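Local coordinates for ribosome biogenesis GTPase A (Thermotoga maritima, PDB 3CNO), which binds GTP and is probably a GTPase that is required for a late step in assembling the 50S ribosomal subunit, at residues 51-56 / 66-71; 161-166 / 185-190; 193-198 / 243-248. All coordinates share one frame; numbering follows the deposited sequence.

Interaction 1: residues 51-56 / 66-71. With GDP (guanosine-5'-diphosphate), chain B.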
# COMPACT_ATOMS: atom_id res chain seq x y z
N ILE A 51 -3.50 -12.52 -2.93
CA ILE A 51 -3.36 -11.10 -3.12
C ILE A 51 -4.31 -10.41 -2.17
O ILE A 51 -5.54 -10.55 -2.26
CB ILE A 51 -3.65 -10.66 -4.57
CG1 ILE A 51 -2.59 -11.24 -5.52
CG2 ILE A 51 -3.74 -9.11 -4.65
CD1 ILE A 51 -2.92 -11.01 -7.00
N LEU A 52 -3.72 -9.65 -1.25
CA LEU A 52 -4.46 -8.92 -0.26
C LEU A 52 -4.47 -7.44 -0.63
O LEU A 52 -3.44 -6.77 -0.59
CB LEU A 52 -3.83 -9.17 1.12
CG LEU A 52 -4.50 -8.71 2.42
CD1 LEU A 52 -4.02 -9.54 3.59
CD2 LEU A 52 -4.23 -7.23 2.67
N LEU A 53 -5.63 -6.93 -1.02
CA LEU A 53 -5.81 -5.50 -1.27
C LEU A 53 -6.23 -4.84 0.05
O LEU A 53 -7.36 -5.00 0.50
CB LEU A 53 -6.84 -5.24 -2.39
CG LEU A 53 -6.63 -5.90 -3.78
CD1 LEU A 53 -7.74 -5.54 -4.77
CD2 LEU A 53 -5.24 -5.59 -4.38
N ASN A 54 -5.29 -4.12 0.68
CA ASN A 54 -5.46 -3.51 2.01
C ASN A 54 -5.85 -2.04 1.94
O ASN A 54 -5.72 -1.41 0.90
CB ASN A 54 -4.15 -3.62 2.81
CG ASN A 54 -4.38 -3.59 4.31
OD1 ASN A 54 -5.46 -3.92 4.79
ND2 ASN A 54 -3.36 -3.20 5.06
N LYS A 55 -6.31 -1.51 3.08
CA LYS A 55 -6.68 -0.11 3.22
C LYS A 55 -7.88 0.26 2.36
O LYS A 55 -7.95 1.37 1.82
CB LYS A 55 -5.48 0.83 2.94
CG LYS A 55 -4.22 0.47 3.70
CD LYS A 55 -3.17 1.55 3.62
CE LYS A 55 -1.96 1.19 4.49
NZ LYS A 55 -0.93 2.24 4.39
N VAL A 56 -8.82 -0.67 2.24
CA VAL A 56 -10.03 -0.43 1.45
C VAL A 56 -10.87 0.72 2.02
O VAL A 56 -11.65 1.33 1.29
CB VAL A 56 -10.90 -1.71 1.21
CG1 VAL A 56 -10.22 -2.64 0.25
CG2 VAL A 56 -11.24 -2.41 2.50
N LYS A 66 -13.50 -2.91 -9.10
CA LYS A 66 -12.88 -3.20 -10.38
C LYS A 66 -11.60 -4.02 -10.23
O LYS A 66 -11.34 -4.92 -11.03
CB LYS A 66 -12.61 -1.91 -11.17
CG LYS A 66 -13.85 -1.31 -11.84
CD LYS A 66 -13.54 -0.04 -12.63
CE LYS A 66 -13.54 1.23 -11.75
NZ LYS A 66 -12.49 2.23 -12.15
N TRP A 67 -10.80 -3.70 -9.21
CA TRP A 67 -9.56 -4.42 -8.98
C TRP A 67 -9.79 -5.89 -8.60
O TRP A 67 -9.12 -6.77 -9.10
CB TRP A 67 -8.67 -3.70 -7.96
CG TRP A 67 -7.88 -2.59 -8.58
CD1 TRP A 67 -8.00 -1.25 -8.32
CD2 TRP A 67 -6.88 -2.71 -9.60
NE1 TRP A 67 -7.12 -0.54 -9.10
CE2 TRP A 67 -6.43 -1.41 -9.89
CE3 TRP A 67 -6.32 -3.80 -10.28
CZ2 TRP A 67 -5.43 -1.17 -10.84
CZ3 TRP A 67 -5.34 -3.56 -11.22
CH2 TRP A 67 -4.90 -2.25 -11.50
N VAL A 68 -10.77 -6.12 -7.72
CA VAL A 68 -11.16 -7.47 -7.31
C VAL A 68 -11.51 -8.35 -8.52
O VAL A 68 -10.87 -9.39 -8.75
CB VAL A 68 -12.32 -7.45 -6.29
CG1 VAL A 68 -12.91 -8.84 -6.08
CG2 VAL A 68 -11.85 -6.89 -4.98
N GLU A 69 -12.49 -7.91 -9.31
CA GLU A 69 -12.91 -8.66 -10.50
C GLU A 69 -11.80 -8.78 -11.53
O GLU A 69 -11.69 -9.81 -12.19
CB GLU A 69 -14.20 -8.09 -11.10
CG GLU A 69 -14.04 -6.85 -11.94
CD GLU A 69 -15.37 -6.14 -12.15
OE1 GLU A 69 -15.49 -5.42 -13.17
OE2 GLU A 69 -16.29 -6.30 -11.31
N PHE A 70 -10.95 -7.76 -11.65
CA PHE A 70 -9.75 -7.85 -12.49
C PHE A 70 -8.85 -9.03 -12.10
O PHE A 70 -8.33 -9.73 -12.97
CB PHE A 70 -8.95 -6.54 -12.46
CG PHE A 70 -7.61 -6.64 -13.14
CD1 PHE A 70 -7.47 -6.30 -14.48
CD2 PHE A 70 -6.48 -7.05 -12.43
CE1 PHE A 70 -6.22 -6.38 -15.11
CE2 PHE A 70 -5.24 -7.13 -13.04
CZ PHE A 70 -5.11 -6.80 -14.38
N PHE A 71 -8.67 -9.24 -10.80
CA PHE A 71 -7.87 -10.37 -10.33
C PHE A 71 -8.59 -11.72 -10.39
O PHE A 71 -7.99 -12.72 -10.75
CB PHE A 71 -7.28 -10.12 -8.94
CG PHE A 71 -6.23 -9.04 -8.92
CD1 PHE A 71 -4.99 -9.24 -9.52
CD2 PHE A 71 -6.49 -7.81 -8.31
CE1 PHE A 71 -4.03 -8.24 -9.51
CE2 PHE A 71 -5.53 -6.80 -8.30
CZ PHE A 71 -4.31 -7.01 -8.89
PB GDP B . 4.16 -1.85 7.17
O1B GDP B . 4.37 -2.88 8.25
O2B GDP B . 3.79 -2.60 5.90
O3B GDP B . 5.42 -1.07 6.83
O3A GDP B . 2.98 -0.83 7.55
PA GDP B . 2.24 -0.58 8.95
O1A GDP B . 1.44 -1.76 9.46
O2A GDP B . 3.21 -0.04 9.98
O5' GDP B . 1.21 0.56 8.52
C5' GDP B . 1.70 1.73 7.87
C4' GDP B . 0.70 2.85 8.07
O4' GDP B . -0.55 2.51 7.48
C3' GDP B . 0.42 3.11 9.54
O3' GDP B . 0.27 4.53 9.70
C2' GDP B . -0.91 2.43 9.80
O2' GDP B . -1.56 3.07 10.89
C1' GDP B . -1.60 2.57 8.44
N9 GDP B . -2.51 1.46 8.06
C8 GDP B . -2.26 0.14 8.05
N7 GDP B . -3.33 -0.56 7.60
C5 GDP B . -4.30 0.33 7.31
C6 GDP B . -5.69 0.28 6.79
O6 GDP B . -6.24 -0.81 6.52
N1 GDP B . -6.34 1.44 6.63
C2 GDP B . -5.79 2.63 6.93
N2 GDP B . -6.51 3.76 6.73
N3 GDP B . -4.53 2.75 7.40
C4 GDP B . -3.76 1.66 7.61

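Interaction 2: residues 161-166 / 185-190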
# COMPACT_ATOMS: atom_id res chain seq x y z
N SER A 161 10.76 4.31 -13.18
CA SER A 161 9.93 5.40 -13.69
C SER A 161 9.57 6.39 -12.60
O SER A 161 9.44 6.02 -11.42
CB SER A 161 8.67 4.85 -14.37
OG SER A 161 7.87 4.11 -13.46
N GLU A 162 9.40 7.65 -12.99
CA GLU A 162 8.97 8.69 -12.07
C GLU A 162 7.51 8.48 -11.70
O GLU A 162 7.05 8.97 -10.67
CB GLU A 162 9.23 10.10 -12.63
CG GLU A 162 8.23 10.58 -13.67
CD GLU A 162 8.41 12.06 -14.03
OE1 GLU A 162 9.57 12.52 -14.21
OE2 GLU A 162 7.38 12.75 -14.15
N ASP A 163 6.79 7.73 -12.54
CA ASP A 163 5.41 7.34 -12.28
C ASP A 163 5.30 6.41 -11.08
O ASP A 163 4.39 6.57 -10.25
CB ASP A 163 4.80 6.67 -13.49
CG ASP A 163 3.33 6.39 -13.31
OD1 ASP A 163 2.55 7.36 -13.23
OD2 ASP A 163 2.95 5.20 -13.24
N LEU A 164 6.20 5.43 -11.00
CA LEU A 164 6.27 4.49 -9.89
C LEU A 164 6.65 5.21 -8.60
O LEU A 164 6.02 4.98 -7.56
CB LEU A 164 7.24 3.34 -10.18
CG LEU A 164 7.34 2.22 -9.13
CD1 LEU A 164 6.08 1.38 -9.11
CD2 LEU A 164 8.57 1.32 -9.34
N ALA A 165 7.67 6.07 -8.65
CA ALA A 165 8.04 6.89 -7.49
C ALA A 165 6.88 7.73 -6.98
O ALA A 165 6.69 7.85 -5.77
CB ALA A 165 9.23 7.80 -7.82
N ALA A 166 6.12 8.31 -7.91
CA ALA A 166 4.96 9.16 -7.61
C ALA A 166 3.87 8.35 -6.91
O ALA A 166 3.27 8.79 -5.93
CB ALA A 166 4.42 9.79 -8.88
N PHE A 185 6.89 15.02 -7.38
CA PHE A 185 5.77 15.75 -6.79
C PHE A 185 4.70 16.12 -7.82
O PHE A 185 3.51 16.05 -7.52
CB PHE A 185 6.27 17.00 -6.07
CG PHE A 185 6.94 16.73 -4.77
CD1 PHE A 185 6.32 15.92 -3.82
CD2 PHE A 185 8.19 17.27 -4.50
CE1 PHE A 185 6.94 15.66 -2.60
CE2 PHE A 185 8.82 17.02 -3.28
CZ PHE A 185 8.19 16.21 -2.33
N GLU A 186 5.13 16.49 -9.02
CA GLU A 186 4.23 16.91 -10.10
C GLU A 186 3.43 15.76 -10.67
O GLU A 186 2.24 15.89 -10.94
CB GLU A 186 5.00 17.60 -11.21
CG GLU A 186 5.49 18.97 -10.84
CD GLU A 186 5.81 19.80 -12.05
OE1 GLU A 186 7.02 19.96 -12.35
OE2 GLU A 186 4.84 20.28 -12.70
N ARG A 187 4.12 14.63 -10.88
CA ARG A 187 3.50 13.41 -11.39
C ARG A 187 2.51 12.92 -10.36
O ARG A 187 1.42 12.49 -10.70
CB ARG A 187 4.57 12.33 -11.63
CG ARG A 187 4.51 11.64 -12.98
CD ARG A 187 3.39 10.61 -13.12
NE ARG A 187 2.36 11.05 -14.06
CZ ARG A 187 1.38 10.30 -14.55
NH1 ARG A 187 0.50 10.83 -15.39
NH2 ARG A 187 1.25 9.02 -14.21
N ALA A 188 2.90 12.98 -9.09
CA ALA A 188 2.05 12.54 -7.98
C ALA A 188 0.77 13.36 -7.91
O ALA A 188 -0.32 12.81 -7.76
CB ALA A 188 2.81 12.61 -6.67
N PHE A 189 0.89 14.68 -8.06
CA PHE A 189 -0.27 15.56 -8.10
C PHE A 189 -1.15 15.28 -9.33
O PHE A 189 -2.36 15.22 -9.22
CB PHE A 189 0.17 17.02 -8.11
CG PHE A 189 -0.95 17.97 -8.41
CD1 PHE A 189 -2.00 18.14 -7.50
CD2 PHE A 189 -0.97 18.69 -9.61
CE1 PHE A 189 -3.04 19.01 -7.78
CE2 PHE A 189 -2.01 19.55 -9.89
CZ PHE A 189 -3.05 19.71 -8.97
N GLU A 190 -0.51 15.14 -10.49
CA GLU A 190 -1.21 14.85 -11.74
C GLU A 190 -2.04 13.56 -11.64
O GLU A 190 -3.18 13.53 -12.11
CB GLU A 190 -0.20 14.83 -12.89
CG GLU A 190 -0.63 14.05 -14.13
CD GLU A 190 0.46 13.99 -15.21
OE1 GLU A 190 0.19 13.41 -16.29
OE2 GLU A 190 1.58 14.52 -14.98

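Interaction 3: residues 193-198 / 243-248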
# COMPACT_ATOMS: atom_id res chain seq x y z
N ALA A 193 -4.85 14.50 -9.04
CA ALA A 193 -5.80 15.37 -9.70
C ALA A 193 -6.72 14.62 -10.67
O ALA A 193 -7.91 14.90 -10.70
CB ALA A 193 -5.08 16.52 -10.42
N ARG A 194 -6.16 13.69 -11.46
CA ARG A 194 -6.99 12.91 -12.40
C ARG A 194 -7.96 12.01 -11.66
O ARG A 194 -9.13 11.89 -12.05
CB ARG A 194 -6.15 12.08 -13.37
CG ARG A 194 -6.99 11.50 -14.50
CD ARG A 194 -6.43 10.20 -15.07
NE ARG A 194 -7.40 9.55 -15.96
CZ ARG A 194 -7.29 8.31 -16.44
NH1 ARG A 194 -8.25 7.83 -17.23
NH2 ARG A 194 -6.25 7.55 -16.12
N SER A 195 -7.49 11.38 -10.59
CA SER A 195 -8.31 10.48 -9.80
C SER A 195 -9.49 11.20 -9.15
O SER A 195 -10.59 10.67 -9.08
CB SER A 195 -7.47 9.79 -8.73
OG SER A 195 -6.25 9.32 -9.27
N ILE A 196 -9.25 12.41 -8.66
CA ILE A 196 -10.25 13.13 -7.88
C ILE A 196 -11.08 14.12 -8.73
O ILE A 196 -12.18 14.52 -8.34
CB ILE A 196 -9.61 13.78 -6.62
CG1 ILE A 196 -10.56 13.73 -5.42
CG2 ILE A 196 -9.11 15.16 -6.92
CD1 ILE A 196 -9.98 14.28 -4.12
N GLY A 197 -10.56 14.49 -9.90
CA GLY A 197 -11.28 15.35 -10.85
C GLY A 197 -10.80 16.79 -10.93
O GLY A 197 -11.49 17.65 -11.51
N ILE A 198 -9.63 17.07 -10.35
CA ILE A 198 -9.10 18.44 -10.34
C ILE A 198 -8.48 18.84 -11.68
O ILE A 198 -7.68 18.11 -12.26
CB ILE A 198 -8.10 18.64 -9.18
CG1 ILE A 198 -8.83 18.47 -7.85
CG2 ILE A 198 -7.44 20.01 -9.27
CD1 ILE A 198 -7.94 18.52 -6.63
N VAL A 243 -9.56 7.99 -2.33
CA VAL A 243 -9.01 8.21 -3.66
C VAL A 243 -8.13 7.03 -4.03
O VAL A 243 -7.32 6.58 -3.22
CB VAL A 243 -8.17 9.53 -3.67
CG1 VAL A 243 -7.61 9.83 -5.05
CG2 VAL A 243 -9.01 10.69 -3.19
N SER A 244 -8.28 6.53 -5.25
CA SER A 244 -7.39 5.50 -5.78
C SER A 244 -6.53 6.09 -6.91
O SER A 244 -6.94 7.06 -7.54
CB SER A 244 -8.19 4.29 -6.23
OG SER A 244 -8.82 3.67 -5.12
N PHE A 245 -5.35 5.52 -7.13
CA PHE A 245 -4.34 6.13 -8.01
C PHE A 245 -4.09 5.32 -9.26
O PHE A 245 -3.50 5.81 -10.23
CB PHE A 245 -3.04 6.37 -7.24
CG PHE A 245 -3.24 7.00 -5.90
CD1 PHE A 245 -3.93 8.22 -5.78
CD2 PHE A 245 -2.80 6.37 -4.75
CE1 PHE A 245 -4.14 8.80 -4.55
CE2 PHE A 245 -2.99 6.94 -3.50
CZ PHE A 245 -3.67 8.15 -3.40
N GLU A 246 -4.52 4.06 -9.23
CA GLU A 246 -4.49 3.20 -10.41
C GLU A 246 -5.85 2.57 -10.64
O GLU A 246 -6.60 2.29 -9.70
CB GLU A 246 -3.39 2.14 -10.30
CG GLU A 246 -2.03 2.74 -9.98
CD GLU A 246 -0.94 1.71 -9.83
OE1 GLU A 246 0.13 1.89 -10.45
OE2 GLU A 246 -1.13 0.72 -9.09
N ARG A 247 -6.16 2.40 -11.92
CA ARG A 247 -7.39 1.77 -12.40
C ARG A 247 -6.94 0.65 -13.34
O ARG A 247 -5.92 0.81 -14.02
CB ARG A 247 -8.23 2.79 -13.16
CG ARG A 247 -9.03 3.74 -12.29
CD ARG A 247 -8.99 5.20 -12.79
NE ARG A 247 -8.29 6.09 -11.85
CZ ARG A 247 -7.16 6.76 -12.10
NH1 ARG A 247 -6.57 6.68 -13.29
NH2 ARG A 247 -6.63 7.53 -11.17
N PRO A 248 -7.65 -0.49 -13.35
CA PRO A 248 -7.30 -1.53 -14.34
C PRO A 248 -7.64 -1.20 -15.81
O PRO A 248 -7.04 -1.77 -16.72
CB PRO A 248 -8.08 -2.76 -13.86
CG PRO A 248 -9.20 -2.21 -13.04
CD PRO A 248 -8.74 -0.91 -12.46

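Interaction 1: residues 51-56 / 66-71
The contact belongs to a beta-alpha-beta unit of the G domain, in which Leu-53 and Ile-51 of strand 48-54 pack under Phe-71 and Trp-67 of helix 61-72. The two short segments run almost exactly antiparallel, at 175°, with their axes 10.5 Å apart. Leu-53 divides its two methyls. CD1 rests on Trp-67 CB at 3.8 Å, and CD2 reaches Phe-71 CE2 at 4.1 Å. Ile-51 is extended at chi2 (172°), which carries CD1 to the same ring, 3.7 Å from Phe-71 CD1. Val-68 adds a looser touch on Leu-53. The Trp-67 indole leads away from the strand, and its NE1 bonds to Glu-246 O.

Directly after Leu-53 the chain enters the NKxD motif that recognises guanine. Lys-55 is fully extended beyond CG and runs over a face of the base, with its CG 3.4 Å from C6 of GDP. Its NZ donates to O4' of the ribose at 3.1 Å and also to Asn-109 O. Asn-54 ND2 bonds to Thr-110 O, so the motif is tied to the P-loop as well. With an alanine in place of Lys-55, O4' of GDP and Asn-109 O would probably lose this donor, and that face of the base its aliphatic cover.

No hydrogen bond joins the two segments. Buried apolar packing holds helix to strand, while Lys-55 adds a directional bond to the nucleotide.

Interaction 2: residues 161-166 / 185-190
Ala-166 and Ala-188 form the tight point where two helices of the C-terminal helical region, 162-170 and 182-196, cross. The signed crossing angle of the short segments is -69°, and their axes come within 8.3 Å. Small residues allow this approach. Ala-166 CB lies 3.5 Å from the backbone Ala-188 N. Ala-166 CB and Ala-188 CB are 3.9 Å apart. Both alanines are buried. Leu-169 and Phe-232 also cover Ala-188.

Toward solvent the contact changes from methyls to charges, and Arg-187 carries it. Its CB still touches Ala-166 CB at 3.7 Å. Further out, the exposed Glu-162 lays its carboxylate beside the aliphatic part of this arginine, with OE2 3.3 Å from Arg-187 CG. It does not reach the guanidinium. Asp-163 does. Its CG stands anti to the backbone N (chi1 -174°), which turns OD1 to the guanidinium edge. OD1 forms a salt bridge with Arg-187 NH2, although the modelled separation is too short to be trusted. Asp-163 OD2 pairs with Lys-167, so the carboxylate has a cation for each oxygen.

The bends of Arg-187 at chi2 and chi3 bring its other amino group back to its own helix. There NH1 donates to Glu-190 OE1 at 2.7 Å; the acceptor lies in the guanidinium plane, but the donor stands above the carboxylate plane.

Interaction 3: residues 193-198 / 243-248
Ser-195, near the C-terminal end of helix 182-196, fits against the tail residues Val-243, Ser-244 and Arg-247. Its side chain points at them from the start. Ser-195 CB packs on Val-243 CG1 at 3.7 Å and sits close to the backbone oxygen of Ser-244. One bond further, OG is anti to the carbonyl carbon (chi1 -45°), beside the backbone N. This lets it bond back to Ile-191 O, one turn earlier. The same OG lies 2.9 Å from Ser-244 O and 2.6 Å from Arg-247 NH2, in the plane of that guanidinium and at its edge. The edge of the Phe-245 ring is also near.

The other end of the Arg-247 guanidinium meets a like charge. Arg-247 NH1 is 3.0 Å from Arg-194 NH2, and the two planes are 75° apart. Both groups are donors, so this approach is no hydrogen bond and is probably unfavourable. On the other flank Ile-196 CD1 touches Val-243 CG2 at 3.8 Å, an apolar contact between the exposed Ile-196 and the buried Val-243.

Just past the helix, Gly-197 leaves helical geometry with a positive phi of 105°, and Ala-193 O accepts from both Gly-197 N and Ile-198 N. The whole is a helix end packed against an irregular C-terminal tail. Through Glu-246, which bonds to Phe-35 N and Ala-36 N, that tail joins the helical region to the G domain.

The three contacts follow one another along the chain, each closing before the next opens. Interaction 1 packs helix 61-72 against strand 48-54 of the mixed sheet of the G domain, next to the nucleotide. Interactions 2 and 3 share helix 182-196 in the helical region, with centres 13 Å apart. Interaction 1 is about 22 Å from interaction 2, centre to centre, and about 16 Å from interaction 3. Interactions 1 and 3 touch directly: Trp-67 and Phe-70 of interaction 1 pack on Pro-248 of interaction 3. The tail 243-248 thus connects helix 61-72, behind the guanine-binding strand, to the end of helix 182-196.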